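Local coordinates for protein elongation factor G (Thermus thermophilus, PDB 2DY1) that binds GTP and magnesium and, as an elongation factor G, probably hydrolyses GTP to help drive translocation on the ribosome, at residues 315-319 against 320-324; 641-644 against 645-648. One frame throughout, in Å; residues are numbered along the deposited sequence.

Contact 1: 315-319 against 320-324; sequences SLQSE and AGQVR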
loop_
_atom_site.group_PDB
_atom_site.type_symbol
_atom_site.label_atom_id
_atom_site.label_comp_id
_atom_site.label_asym_id
_atom_site.label_seq_id
_atom_site.Cartn_x
_atom_site.Cartn_y
_atom_site.Cartn_z
ATOM N N SER A 315 17.372 -17.174 -20.925
ATOM C CA SER A 315 17.633 -15.826 -20.439
ATOM C C SER A 315 16.500 -14.890 -20.835
ATOM O O SER A 315 15.807 -15.119 -21.829
ATOM C CB SER A 315 18.933 -15.267 -21.046
ATOM O OG SER A 315 20.072 -15.881 -20.496
ATOM N N LEU A 316 16.326 -13.825 -20.053
ATOM C CA LEU A 316 15.328 -12.804 -20.326
ATOM C C LEU A 316 16.042 -11.460 -20.344
ATOM O O LEU A 316 17.005 -11.259 -19.600
ATOM C CB LEU A 316 14.275 -12.774 -19.217
ATOM C CG LEU A 316 13.358 -13.989 -19.118
ATOM C CD1 LEU A 316 12.593 -13.975 -17.798
ATOM C CD2 LEU A 316 12.402 -13.964 -20.304
ATOM N N GLN A 317 15.578 -10.549 -21.194
ATOM C CA GLN A 317 16.151 -9.211 -21.256
ATOM C C GLN A 317 15.516 -8.405 -20.119
ATOM O O GLN A 317 14.422 -8.717 -19.674
ATOM C CB GLN A 317 15.803 -8.553 -22.594
ATOM C CG GLN A 317 16.463 -7.207 -22.792
ATOM C CD GLN A 317 17.971 -7.313 -22.842
ATOM O OE1 GLN A 317 18.546 -7.634 -23.885
ATOM N NE2 GLN A 317 18.624 -7.062 -21.711
ATOM N N SER A 318 16.209 -7.374 -19.652
ATOM C CA SER A 318 15.678 -6.514 -18.595
ATOM C C SER A 318 16.425 -5.210 -18.707
ATOM O O SER A 318 17.441 -5.131 -19.412
ATOM C CB SER A 318 15.923 -7.097 -17.213
ATOM O OG SER A 318 17.218 -6.775 -16.723
ATOM N N GLU A 319 15.946 -4.195 -18.001
ATOM C CA GLU A 319 16.603 -2.894 -18.062
ATOM C C GLU A 319 18.023 -2.960 -17.505
ATOM O O GLU A 319 18.839 -2.075 -17.770
ATOM C CB GLU A 319 15.787 -1.853 -17.294
ATOM C CG GLU A 319 14.408 -1.573 -17.883
ATOM C CD GLU A 319 14.457 -0.853 -19.234
ATOM O OE1 GLU A 319 15.544 -0.386 -19.631
ATOM O OE2 GLU A 319 13.395 -0.740 -19.876
ATOM N N ALA A 320 18.319 -4.010 -16.745
ATOM C CA ALA A 320 19.641 -4.178 -16.149
ATOM C C ALA A 320 20.480 -5.207 -16.896
ATOM O O ALA A 320 21.488 -5.681 -16.382
ATOM C CB ALA A 320 19.511 -4.592 -14.695
ATOM N N GLY A 321 20.057 -5.548 -18.103
ATOM C CA GLY A 321 20.795 -6.520 -18.886
ATOM C C GLY A 321 20.152 -7.890 -18.850
ATOM O O GLY A 321 19.081 -8.062 -18.273
ATOM N N GLN A 322 20.819 -8.865 -19.456
ATOM C CA GLN A 322 20.314 -10.233 -19.511
ATOM C C GLN A 322 20.245 -10.897 -18.152
ATOM O O GLN A 322 21.160 -10.778 -17.328
ATOM C CB GLN A 322 21.188 -11.086 -20.438
ATOM C CG GLN A 322 21.100 -10.709 -21.910
ATOM C CD GLN A 322 19.712 -10.915 -22.494
ATOM O OE1 GLN A 322 19.170 -12.019 -22.477
ATOM N NE2 GLN A 322 19.132 -9.847 -23.018
ATOM N N VAL A 323 19.140 -11.598 -17.918
ATOM C CA VAL A 323 18.918 -12.322 -16.684
ATOM C C VAL A 323 18.889 -13.798 -17.041
ATOM O O VAL A 323 17.920 -14.268 -17.644
ATOM C CB VAL A 323 17.563 -11.934 -16.053
ATOM C CG1 VAL A 323 17.283 -12.785 -14.812
ATOM C CG2 VAL A 323 17.573 -10.453 -15.717
ATOM N N ARG A 324 19.939 -14.539 -16.687
ATOM C CA ARG A 324 19.928 -15.969 -16.988
ATOM C C ARG A 324 19.306 -16.781 -15.853
ATOM O O ARG A 324 19.469 -16.460 -14.665
ATOM C CB ARG A 324 21.336 -16.501 -17.285
ATOM C CG ARG A 324 21.309 -17.917 -17.859
ATOM C CD ARG A 324 22.616 -18.292 -18.533
ATOM N NE ARG A 324 22.528 -19.582 -19.216
ATOM C CZ ARG A 324 22.814 -20.757 -18.658
ATOM N NH1 ARG A 324 23.214 -20.822 -17.396
ATOM N NH2 ARG A 324 22.709 -21.866 -19.372
HETATM O O HOH W 1 16.996 -12.826 -23.761
#
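Leu-316 and Val-323 form an antiparallel hydrogen-bonded pair, Leu-316 N giving to Val-323 O at 2.9 Å and Val-323 N to Leu-316 O at 2.7 Å, and the chain reverses between them through a type I turn from Ser-318 to Gly-321. Next to them Ser-315 and Arg-324 make a non-hydrogen-bonded pair, in which Ser-315 OG lies alongside the arginine's aliphatic stem, 3.5 Å from Arg-324 CB. Serine is small enough to let that stem pass. At the turn, Ser-318 bonds through both its hydroxyl and its carbonyl. Its OG sits between the backbone N and the carbonyl carbon (chi1 84°), from where it reaches across the bend, donating to Gly-321 O at 2.7 Å on an in-plane lone pair and accepting from Ala-320 N at 3.0 Å. Ser-318 O is also gripped twice: Gly-321 N comes from above the carbonyl plane, whereas Gln-317 NE2 approaches within that plane, 3.2 Å away. This turn lies at the end of the beta hairpin formed by strands 314-316 and 323-332 in domain 2. Glycine suits position 321 because at its positive phi of 101° a CB would press on the preceding carbonyl oxygen. On the two arms, the side chains of Gln-317 and Gln-322 cross with their amide planes almost perpendicular, but their ends are modelled so close that their mutual contact is doubtful. Gln-322 OE1 accepts from a water at 2.7 Å that also gives a weak bond to Ser-315 O. Val-323 sends CG2 to within 3.8 Å of Ser-318 OG, and both residues, with Leu-316, rest on Leu-362 of strand 361-363. Glu-319, out on the turn, forms a salt bridge with Lys-367.

Contact 2: 641-644 against 645-648; sequences LEFS and HYAE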
loop_
_atom_site.group_PDB
_atom_site.type_symbol
_atom_site.label_atom_id
_atom_site.label_comp_id
_atom_site.label_asym_id
_atom_site.label_seq_id
_atom_site.Cartn_x
_atom_site.Cartn_y
_atom_site.Cartn_z
ATOM N N LEU A 641 -4.620 13.391 6.632
ATOM C CA LEU A 641 -3.970 14.610 7.094
ATOM C C LEU A 641 -3.184 15.181 5.924
ATOM O O LEU A 641 -2.489 14.448 5.223
ATOM C CB LEU A 641 -3.007 14.313 8.250
ATOM C CG LEU A 641 -3.559 14.246 9.673
ATOM C CD1 LEU A 641 -2.488 13.698 10.629
ATOM C CD2 LEU A 641 -4.003 15.644 10.105
ATOM N N GLU A 642 -3.310 16.484 5.697
ATOM C CA GLU A 642 -2.580 17.125 4.607
ATOM C C GLU A 642 -2.141 18.512 5.041
ATOM O O GLU A 642 -2.893 19.226 5.705
ATOM C CB GLU A 642 -3.458 17.241 3.353
ATOM C CG GLU A 642 -3.815 15.914 2.703
ATOM C CD GLU A 642 -4.537 16.088 1.377
ATOM O OE1 GLU A 642 -4.786 15.067 0.700
ATOM O OE2 GLU A 642 -4.858 17.241 1.013
ATOM N N PHE A 643 -0.918 18.882 4.674
ATOM C CA PHE A 643 -0.376 20.192 5.024
ATOM C C PHE A 643 -1.250 21.309 4.480
ATOM O O PHE A 643 -1.694 21.270 3.329
ATOM C CB PHE A 643 1.045 20.357 4.471
ATOM C CG PHE A 643 1.634 21.716 4.725
ATOM C CD1 PHE A 643 2.081 22.073 5.992
ATOM C CD2 PHE A 643 1.718 22.653 3.700
ATOM C CE1 PHE A 643 2.600 23.344 6.238
ATOM C CE2 PHE A 643 2.236 23.929 3.936
ATOM C CZ PHE A 643 2.677 24.272 5.204
ATOM N N SER A 644 -1.487 22.310 5.317
ATOM C CA SER A 644 -2.311 23.447 4.937
ATOM C C SER A 644 -1.482 24.730 4.849
ATOM O O SER A 644 -1.329 25.314 3.778
ATOM C CB SER A 644 -3.432 23.632 5.960
ATOM O OG SER A 644 -4.236 24.754 5.643
ATOM N N HIS A 645 -0.931 25.155 5.978
ATOM C CA HIS A 645 -0.149 26.382 6.006
ATOM C C HIS A 645 0.525 26.500 7.358
ATOM O O HIS A 645 0.267 25.702 8.255
ATOM C CB HIS A 645 -1.083 27.588 5.830
ATOM C CG HIS A 645 -2.065 27.744 6.954
ATOM N ND1 HIS A 645 -3.169 26.929 7.100
ATOM C CD2 HIS A 645 -2.060 28.565 8.030
ATOM C CE1 HIS A 645 -3.799 27.239 8.219
ATOM N NE2 HIS A 645 -3.147 28.229 8.803
ATOM N N TYR A 646 1.387 27.505 7.501
ATOM C CA TYR A 646 2.049 27.762 8.773
ATOM C C TYR A 646 1.261 28.863 9.473
ATOM O O TYR A 646 0.707 29.751 8.825
ATOM C CB TYR A 646 3.495 28.231 8.571
ATOM C CG TYR A 646 4.498 27.098 8.533
ATOM C CD1 TYR A 646 4.711 26.363 7.367
ATOM C CD2 TYR A 646 5.191 26.729 9.684
ATOM C CE1 TYR A 646 5.589 25.275 7.353
ATOM C CE2 TYR A 646 6.072 25.649 9.685
ATOM C CZ TYR A 646 6.260 24.926 8.517
ATOM O OH TYR A 646 7.110 23.850 8.531
ATOM N N ALA A 647 1.198 28.799 10.794
ATOM C CA ALA A 647 0.480 29.816 11.550
ATOM C C ALA A 647 1.276 30.102 12.797
ATOM O O ALA A 647 2.059 29.269 13.246
ATOM C CB ALA A 647 -0.923 29.324 11.915
ATOM N N GLU A 648 1.091 31.291 13.353
ATOM C CA GLU A 648 1.806 31.666 14.558
ATOM C C GLU A 648 1.388 30.754 15.710
ATOM O O GLU A 648 0.200 30.449 15.882
ATOM C CB GLU A 648 1.505 33.131 14.903
ATOM C CG GLU A 648 1.692 34.081 13.714
ATOM C CD GLU A 648 1.380 35.540 14.038
ATOM O OE1 GLU A 648 0.975 35.836 15.183
ATOM O OE2 GLU A 648 1.544 36.388 13.135
#
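Ser-644 OG and His-645 ND1 are joined by a hydrogen bond of 2.8 Å, in which either atom could be the donor. The hydroxyl meets the imidazole at its edge, in the ring plane, and it also has a weak hydrogen bond to Glu-616. Two torsions bring neighbouring residues together in this way: Ser-644 OG is anti to its own backbone N (chi1 178°), while His-645 CG stands between the backbone N and the carbonyl carbon (chi1 64°), folding the ring back alongside the serine. A serine suits its place by offering a short polar arm, and a histidine by carrying a ring nitrogen within its reach. Replacing His-645 with an alanine would probably leave Ser-644 OG without its ring nitrogen partner and let the hydroxyl turn more freely.

Phe-643 CZ lies 3.6 Å from Tyr-646 CD1, which comes in at the edge of the phenylalanine ring near its plane. The side chains cross at about a right angle, yet their ring planes are inclined by 57°, neither a stack nor edge-to-face. One face of the Phe-643 ring lies over His-645 N, 3.8 Å from the plane and toward the rim. Three residues apart, the two aromatics would point to opposite faces of a regular strand; the bulge between them lets both rings come to one side, where they are long enough to touch.

Two residues, Ser-644 and His-645, stand opposite the single residue Ile-575, which makes a classic beta bulge. Strand 638-648 pairs antiparallel with strand 569-583, Ser-644 and His-645 both bonding through the backbone to Ile-575 and Ala-647 to Glu-573. Tyr-646 packs on Pro-574 of that strand, and its OH bonds to Pro-455 O.

Overall arrangement
Contacts 1 and 2 are both local and both at the surface, but they belong to different parts of the chain: contact 1 to domain 2, contact 2 to the C-terminal region. Their nearest atoms are about 31 Å apart, and they share no strand. Contact 1 reverses the chain between two strands and is held largely by backbone and hydroxyl bonds, with two buried residues against the neighbouring strand. Contact 2 instead deforms a single strand without reversing it; its side-chain contacts are one serine-histidine bond and an oblique aromatic pair, with none of its touching residues buried. Both lie away from the GTP and magnesium sites.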